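Local structure of FACT-Spt16 (Cicer arietinum, 5CE6) at residues V157-R162 / F182-V187; S51-V56 / V88-Q93. The protein serves as a subunit of the histone chaperone FACT and probably engages histones H3-H4 during transcription through chromatin. All coordinates share one frame; numbering follows the deposited sequence. Where two conformers were deposited one is given.

After helix 26-42 the chain runs through 51-56, passes helix 69-78 and returns along strand 85-89, where contact 2 closes that loop with an antiparallel pairing. It then forms strands 93-98 and 120-125 and helix 133-145 before reaching 157-162, and contact 1 closes a second, shorter loop around helix 168-179. The two loops follow one another, neither nested nor crossed. They share one six-stranded mixed sheet in the N-terminal lobe, in which strands 85-89, 53-58, 156-159 and 183-186 lie side by side. Gly158 links them: its N lies 2.8 Å from Ala53 O and its O lies 2.9 Å from Ala55 N, both probable hydrogen bonds.

Contact 1 of 2, residues V157-R162 / F182-V187; sequences VGHIAR and FRLSDV
The parallel pairing of Val157, Gly158 and His159 with Leu184, Ser185 and Asp186 completes a beta-alpha-beta crossover over helix 168-179 and places strand 183-186 at an outer edge of the sheet. Its ladder begins with Val157 N to Arg183 O (2.8 Å), returns from Ser185 N to Val157 O (3.0 Å), continues from His159 N to Ser185 O (2.8 Å) and ends with Val187 N to His159 O (2.9 Å). Val157 CG2 meets Phe182 CD2 at 3.6 Å, the two side chains crossing at a slant; both residues also touch Ile143 of helix 133-145. The His159 ring, with CG lodged between backbone N and carbonyl carbon (chi1 63°), brings CD2 within 3.4 Å of Ser185 O, which lies at the ring edge, and NE2 against Leu184 CB. On the side of the sheet bearing Ser185, Val187 CG1 packs on Gly158 CA. Past the strand end, Ala161 N donates to Asp186 OD1 (3.3 Å) from above the carboxylate plane. Water 1 bridges OD1 to Arg162 N, and Ala188 N, at the start of helix 188-196, also bonds OD1. Three donors thus grip one carboxylate oxygen, probably stabilising its negative charge and fixing the turn after strand 156-159.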
ATOM      1  N   VAL A 157      -9.604 -24.538   6.336  1.00 28.72           N
ATOM      2  CA  VAL A 157      -9.289 -23.733   5.162  1.00 22.33           C
ATOM      3  C   VAL A 157      -8.998 -22.303   5.569  1.00 28.44           C
ATOM      4  O   VAL A 157      -9.837 -21.641   6.180  1.00 24.87           O
ATOM      5  CB  VAL A 157     -10.437 -23.748   4.139  1.00 26.39           C
ATOM      6  CG1 VAL A 157     -10.130 -22.821   2.973  1.00 21.23           C
ATOM      7  CG2 VAL A 157     -10.655 -25.151   3.639  1.00 26.38           C
ATOM      8  N   GLY A 158      -7.807 -21.826   5.230  1.00 26.98           N
ATOM      9  CA  GLY A 158      -7.466 -20.439   5.472  1.00 23.04           C
ATOM     10  C   GLY A 158      -7.978 -19.556   4.354  1.00 28.57           C
ATOM     11  O   GLY A 158      -7.935 -19.934   3.184  1.00 24.61           O
ATOM     12  N   HIS A 159      -8.492 -18.385   4.715  1.00 21.27           N
ATOM     13  CA  HIS A 159      -8.865 -17.391   3.719  1.00 17.37           C
ATOM     14  C   HIS A 159      -8.562 -16.007   4.258  1.00 24.71           C
ATOM     15  O   HIS A 159      -8.273 -15.850   5.442  1.00 25.21           O
ATOM     16  CB  HIS A 159     -10.339 -17.513   3.330  1.00 23.23           C
ATOM     17  CG  HIS A 159     -11.289 -17.257   4.454  1.00 35.07           C
ATOM     18  ND1 HIS A 159     -12.479 -16.576   4.283  1.00 42.07           N
ATOM     19  CD2 HIS A 159     -11.242 -17.596   5.764  1.00 36.81           C
ATOM     20  CE1 HIS A 159     -13.112 -16.501   5.437  1.00 44.03           C
ATOM     21  NE2 HIS A 159     -12.381 -17.111   6.357  1.00 40.01           N
ATOM     22  N   ILE A 160      -8.603 -15.010   3.384  1.00 21.17           N
ATOM     23  CA  ILE A 160      -8.394 -13.636   3.812  1.00 21.78           C
ATOM     24  C   ILE A 160      -9.765 -13.138   4.250  1.00 23.44           C
ATOM     25  O   ILE A 160     -10.528 -12.597   3.451  1.00 23.01           O
ATOM     26  CB  ILE A 160      -7.809 -12.790   2.674  1.00 21.37           C
ATOM     27  CG1 ILE A 160      -6.514 -13.445   2.171  1.00 18.98           C
ATOM     28  CG2 ILE A 160      -7.547 -11.374   3.140  1.00 21.16           C
ATOM     29  CD1 ILE A 160      -6.008 -12.914   0.843  1.00 21.45           C
ATOM     30  N   ALA A 161     -10.083 -13.371   5.520  1.00 23.09           N
ATOM     31  CA  ALA A 161     -11.461 -13.267   6.003  1.00 29.81           C
ATOM     32  C   ALA A 161     -12.057 -11.867   5.874  1.00 28.46           C
ATOM     33  O   ALA A 161     -13.266 -11.716   5.693  1.00 32.15           O
ATOM     34  CB  ALA A 161     -11.557 -13.759   7.442  1.00 24.68           C
ATOM     35  N   ARG A 162     -11.211 -10.847   5.965  1.00 28.32           N
ATOM     36  CA  ARG A 162     -11.686  -9.466   5.961  1.00 29.34           C
ATOM     37  C   ARG A 162     -12.125  -8.988   4.579  1.00 31.33           C
ATOM     38  O   ARG A 162     -12.762  -7.938   4.449  1.00 31.46           O
ATOM     39  CB  ARG A 162     -10.622  -8.525   6.535  1.00 28.89           C
ATOM     40  N   PHE A 182     -15.979 -27.395   6.779  1.00 41.03           N
ATOM     41  CA  PHE A 182     -14.633 -26.899   7.064  1.00 39.99           C
ATOM     42  C   PHE A 182     -14.575 -25.835   8.145  1.00 36.87           C
ATOM     43  O   PHE A 182     -15.440 -24.960   8.234  1.00 34.24           O
ATOM     44  CB  PHE A 182     -13.983 -26.314   5.805  1.00 40.58           C
ATOM     45  CG  PHE A 182     -13.866 -27.281   4.668  1.00 39.88           C
ATOM     46  CD1 PHE A 182     -13.762 -28.644   4.897  1.00 47.67           C
ATOM     47  CD2 PHE A 182     -13.855 -26.821   3.359  1.00 39.90           C
ATOM     48  CE1 PHE A 182     -13.656 -29.537   3.839  1.00 49.76           C
ATOM     49  CE2 PHE A 182     -13.746 -27.702   2.297  1.00 41.55           C
ATOM     50  CZ  PHE A 182     -13.649 -29.063   2.536  1.00 42.11           C
ATOM     51  N   ARG A 183     -13.528 -25.906   8.955  1.00 35.81           N
ATOM     52  CA  ARG A 183     -13.186 -24.808   9.840  1.00 36.76           C
ATOM     53  C   ARG A 183     -12.510 -23.747   8.978  1.00 31.12           C
ATOM     54  O   ARG A 183     -11.652 -24.075   8.159  1.00 40.02           O
ATOM     55  CB  ARG A 183     -12.232 -25.300  10.926  1.00 44.00           C
ATOM     56  CG  ARG A 183     -12.482 -24.697  12.296  1.00 56.71           C
ATOM     57  CD  ARG A 183     -11.316 -23.827  12.739  1.00 62.11           C
ATOM     58  NE  ARG A 183     -10.114 -24.614  13.010  1.00 64.81           N
ATOM     59  CZ  ARG A 183      -8.944 -24.095  13.374  1.00 66.06           C
ATOM     60  NH1 ARG A 183      -8.810 -22.783  13.507  1.00 62.81           N
ATOM     61  NH2 ARG A 183      -7.907 -24.890  13.601  1.00 69.84           N
ATOM     62  N   LEU A 184     -12.900 -22.484   9.142  1.00 29.48           N
ATOM     63  CA  LEU A 184     -12.323 -21.395   8.356  1.00 30.83           C
ATOM     64  C   LEU A 184     -11.441 -20.479   9.216  1.00 35.32           C
ATOM     65  O   LEU A 184     -11.886 -19.972  10.246  1.00 36.15           O
ATOM     66  CB  LEU A 184     -13.428 -20.577   7.675  1.00 27.30           C
ATOM     67  CG  LEU A 184     -14.416 -21.300   6.753  1.00 33.10           C
ATOM     68  CD1 LEU A 184     -15.375 -20.316   6.107  1.00 33.86           C
ATOM     69  CD2 LEU A 184     -13.696 -22.109   5.685  1.00 31.80           C
ATOM     70  N   SER A 185     -10.199 -20.265   8.785  1.00 31.35           N
ATOM     71  CA  SER A 185      -9.250 -19.424   9.524  1.00 27.31           C
ATOM     72  C   SER A 185      -8.783 -18.221   8.712  1.00 29.86           C
ATOM     73  O   SER A 185      -8.486 -18.341   7.524  1.00 28.44           O
ATOM     74  CB  SER A 185      -8.022 -20.241   9.936  1.00 37.46           C
ATOM     75  OG  SER A 185      -8.369 -21.260  10.850  1.00 49.25           O
ATOM     76  N   ASP A 186      -8.706 -17.061   9.357  1.00 24.06           N
ATOM     77  CA  ASP A 186      -8.149 -15.879   8.716  1.00 27.68           C
ATOM     78  C   ASP A 186      -6.648 -16.093   8.588  1.00 28.25           C
ATOM     79  O   ASP A 186      -5.982 -16.453   9.560  1.00 37.61           O
ATOM     80  CB  ASP A 186      -8.448 -14.624   9.546  1.00 31.95           C
ATOM     81  CG  ASP A 186      -8.001 -13.338   8.865  1.00 35.32           C
ATOM     82  OD1 ASP A 186      -7.633 -13.369   7.673  1.00 33.08           O
ATOM     83  OD2 ASP A 186      -8.033 -12.278   9.525  1.00 42.03           O
ATOM     84  N   VAL A 187      -6.117 -15.901   7.384  1.00 23.14           N
ATOM     85  CA  VAL A 187      -4.682 -16.042   7.168  1.00 20.84           C
ATOM     86  C   VAL A 187      -4.043 -14.755   6.646  1.00 22.76           C
ATOM     87  O   VAL A 187      -2.947 -14.780   6.094  1.00 19.09           O
ATOM     88  CB  VAL A 187      -4.345 -17.226   6.230  1.00 23.29           C
ATOM     89  CG1 VAL A 187      -4.742 -18.525   6.874  1.00 22.91           C
ATOM     90  CG2 VAL A 187      -5.029 -17.072   4.879  1.00 25.18           C
TER
HETATM   91  O   HOH W   1      -8.365 -10.760   6.839  1.00 35.78           O

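Contact 2 of 2, residues S51-V56 / V88-Q93; sequences SDAIAV and VFTKKQ
Ile54 and Phe89 form an antiparallel hydrogen-bonded pair, Phe89 N giving to Ile54 O (2.8 Å) and Ile54 N to Phe89 O (2.9 Å). With CG anti to the carbonyl carbon (chi1 -57°), the Phe89 side chain rises beside its own N-H bond: CB passes 3.9 Å from Ile54 O, CG keeps near the same oxygen, and CD1 closes to 3.5 Å, so that the oxygen sits at the ring edge. CD1 also lies 4.4 Å from Ile54 CB, and beyond it the ring packs among helices 26-42 and 69-78. On the other face of the sheet Val88 CG2 packs on Ala55 CB (3.8 Å), and Thr90 CG2 touches Ala53 CB. Thr90 OG1 accepts from Gln93 N (3.0 Å) in an ST motif and is also hydrogen-bonded to Gln146 OE1. A valine in its place would probably leave Gln93 N and Gln146 OE1 without this partner and loosen the turn. Water 2 joins Asp52 O to Lys91 N beyond the paired residues. Phe89 meets Phe36 of helix 26-42 edge-to-face and touches Leu73 and Leu77 of helix 69-78, while Val88 faces Ile139 and Ile143 of helix 133-145, so helices cover both faces of these two strands.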
ATOM      1  N   SER A  51      -4.172 -24.010   8.982  0.50 31.07           N
ATOM      2  CA  SER A  51      -4.870 -24.394   7.755  0.50 28.74           C
ATOM      3  C   SER A  51      -4.207 -25.537   6.987  0.50 31.38           C
ATOM      4  O   SER A  51      -2.982 -25.597   6.866  0.50 30.32           O
ATOM      5  CB  SER A  51      -5.055 -23.184   6.838  0.50 23.17           C
ATOM      6  OG  SER A  51      -3.823 -22.522   6.608  0.50 21.80           O
ATOM      7  N   ASP A  52      -5.043 -26.434   6.469  1.00 28.15           N
ATOM      8  CA  ASP A  52      -4.601 -27.560   5.661  1.00 32.92           C
ATOM      9  C   ASP A  52      -4.642 -27.132   4.202  1.00 29.78           C
ATOM     10  O   ASP A  52      -3.962 -27.701   3.351  1.00 31.50           O
ATOM     11  CB  ASP A  52      -5.535 -28.760   5.847  1.00 38.96           C
ATOM     12  CG  ASP A  52      -5.803 -29.083   7.303  1.00 50.49           C
ATOM     13  OD1 ASP A  52      -4.897 -29.630   7.965  1.00 57.02           O
ATOM     14  OD2 ASP A  52      -6.927 -28.807   7.774  1.00 49.33           O
ATOM     15  N   ALA A  53      -5.469 -26.129   3.924  1.00 26.96           N
ATOM     16  CA  ALA A  53      -5.620 -25.594   2.577  1.00 27.95           C
ATOM     17  C   ALA A  53      -5.882 -24.093   2.655  1.00 24.28           C
ATOM     18  O   ALA A  53      -6.388 -23.609   3.668  1.00 27.21           O
ATOM     19  CB  ALA A  53      -6.754 -26.306   1.848  1.00 27.31           C
ATOM     20  N   ILE A  54      -5.532 -23.351   1.603  1.00 19.38           N
ATOM     21  CA  ILE A  54      -5.741 -21.903   1.585  1.00 18.27           C
ATOM     22  C   ILE A  54      -6.439 -21.485   0.299  1.00 21.65           C
ATOM     23  O   ILE A  54      -6.000 -21.851  -0.795  1.00 19.29           O
ATOM     24  CB  ILE A  54      -4.401 -21.139   1.699  1.00 21.33           C
ATOM     25  CG1 ILE A  54      -3.737 -21.442   3.047  1.00 18.63           C
ATOM     26  CG2 ILE A  54      -4.607 -19.630   1.517  1.00 19.75           C
ATOM     27  CD1 ILE A  54      -2.292 -21.020   3.122  1.00 18.25           C
ATOM     28  N   ALA A  55      -7.529 -20.733   0.436  1.00 17.82           N
ATOM     29  CA  ALA A  55      -8.320 -20.303  -0.715  1.00 21.59           C
ATOM     30  C   ALA A  55      -8.193 -18.805  -0.899  1.00 25.02           C
ATOM     31  O   ALA A  55      -8.401 -18.037   0.050  1.00 21.66           O
ATOM     32  CB  ALA A  55      -9.793 -20.679  -0.526  1.00 19.11           C
ATOM     33  N   VAL A  56      -7.846 -18.382  -2.112  1.00 16.07           N
ATOM     34  CA  VAL A  56      -7.849 -16.957  -2.431  1.00 15.15           C
ATOM     35  C   VAL A  56      -8.731 -16.752  -3.653  1.00 23.74           C
ATOM     36  O   VAL A  56      -8.817 -17.629  -4.518  1.00 23.28           O
ATOM     37  CB  VAL A  56      -6.427 -16.376  -2.671  1.00 27.22           C
ATOM     38  CG1 VAL A  56      -5.484 -16.769  -1.540  1.00 27.11           C
ATOM     39  CG2 VAL A  56      -5.864 -16.826  -4.012  1.00 28.99           C
ATOM     40  N   VAL A  88      -7.021 -22.433  -4.949  1.00 18.76           N
ATOM     41  CA  VAL A  88      -6.961 -23.139  -3.671  1.00 19.21           C
ATOM     42  C   VAL A  88      -5.703 -23.996  -3.556  1.00 19.47           C
ATOM     43  O   VAL A  88      -5.481 -24.913  -4.352  1.00 21.56           O
ATOM     44  CB  VAL A  88      -8.200 -24.026  -3.448  1.00 21.90           C
ATOM     45  CG1 VAL A  88      -8.055 -24.814  -2.157  1.00 22.20           C
ATOM     46  CG2 VAL A  88      -9.462 -23.174  -3.402  1.00 20.70           C
ATOM     47  N   PHE A  89      -4.894 -23.693  -2.550  1.00 19.52           N
ATOM     48  CA  PHE A  89      -3.661 -24.428  -2.311  1.00 19.27           C
ATOM     49  C   PHE A  89      -3.912 -25.542  -1.324  1.00 20.35           C
ATOM     50  O   PHE A  89      -4.522 -25.313  -0.289  1.00 20.42           O
ATOM     51  CB  PHE A  89      -2.607 -23.492  -1.729  1.00 18.29           C
ATOM     52  CG  PHE A  89      -2.314 -22.307  -2.591  1.00 17.27           C
ATOM     53  CD1 PHE A  89      -3.017 -21.119  -2.425  1.00 21.24           C
ATOM     54  CD2 PHE A  89      -1.335 -22.380  -3.566  1.00 17.19           C
ATOM     55  CE1 PHE A  89      -2.750 -20.022  -3.224  1.00 16.86           C
ATOM     56  CE2 PHE A  89      -1.057 -21.296  -4.370  1.00 19.93           C
ATOM     57  CZ  PHE A  89      -1.762 -20.110  -4.202  1.00 21.42           C
ATOM     58  N   THR A  90      -3.462 -26.752  -1.653  1.00 21.29           N
ATOM     59  CA  THR A  90      -3.461 -27.850  -0.696  1.00 25.15           C
ATOM     60  C   THR A  90      -2.037 -28.386  -0.592  1.00 24.17           C
ATOM     61  O   THR A  90      -1.141 -27.896  -1.276  1.00 28.45           O
ATOM     62  CB  THR A  90      -4.434 -28.997  -1.089  1.00 23.72           C
ATOM     63  OG1 THR A  90      -3.875 -29.788  -2.146  1.00 26.02           O
ATOM     64  CG2 THR A  90      -5.789 -28.463  -1.521  1.00 25.88           C
ATOM     65  N   LYS A  91      -1.829 -29.389   0.251  1.00 27.17           N
ATOM     66  CA  LYS A  91      -0.493 -29.953   0.423  1.00 31.01           C
ATOM     67  C   LYS A  91       0.111 -30.454  -0.895  1.00 28.83           C
ATOM     68  O   LYS A  91       1.303 -30.266  -1.153  1.00 31.26           O
ATOM     69  CB  LYS A  91      -0.515 -31.085   1.456  1.00 36.05           C
ATOM     70  CG  LYS A  91       0.872 -31.543   1.903  1.00 43.34           C
ATOM     71  CD  LYS A  91       0.827 -32.161   3.291  1.00 48.97           C
ATOM     72  CE  LYS A  91       1.994 -31.680   4.150  1.00 52.34           C
ATOM     73  NZ  LYS A  91       1.566 -31.328   5.539  1.00 50.88           N
ATOM     74  N   LYS A  92      -0.717 -31.063  -1.739  1.00 31.60           N
ATOM     75  CA  LYS A  92      -0.214 -31.741  -2.932  1.00 29.71           C
ATOM     76  C   LYS A  92      -0.779 -31.204  -4.242  1.00 28.40           C
ATOM     77  O   LYS A  92      -0.348 -31.617  -5.316  1.00 25.44           O
ATOM     78  CB  LYS A  92      -0.489 -33.242  -2.835  1.00 39.84           C
ATOM     79  CG  LYS A  92       0.099 -33.885  -1.594  1.00 46.80           C
ATOM     80  CD  LYS A  92       1.603 -33.673  -1.543  1.00 48.05           C
ATOM     81  CE  LYS A  92       2.296 -34.368  -2.706  1.00 56.87           C
ATOM     82  NZ  LYS A  92       3.725 -33.950  -2.832  1.00 61.74           N
ATOM     83  N   GLN A  93      -1.750 -30.299  -4.155  1.00 26.04           N
ATOM     84  CA  GLN A  93      -2.396 -29.763  -5.350  1.00 28.83           C
ATOM     85  C   GLN A  93      -2.657 -28.266  -5.246  1.00 27.98           C
ATOM     86  O   GLN A  93      -2.732 -27.711  -4.148  1.00 25.52           O
ATOM     87  CB  GLN A  93      -3.731 -30.470  -5.606  1.00 28.76           C
ATOM     88  CG  GLN A  93      -3.648 -31.983  -5.730  1.00 26.41           C
ATOM     89  CD  GLN A  93      -4.995 -32.612  -6.021  1.00 40.37           C
ATOM     90  OE1 GLN A  93      -5.952 -32.434  -5.267  1.00 36.89           O
ATOM     91  NE2 GLN A  93      -5.079 -33.344  -7.125  1.00 43.19           N
TER
HETATM   92  O   HOH W   2      -4.097 -30.296   2.177  1.00 32.47           O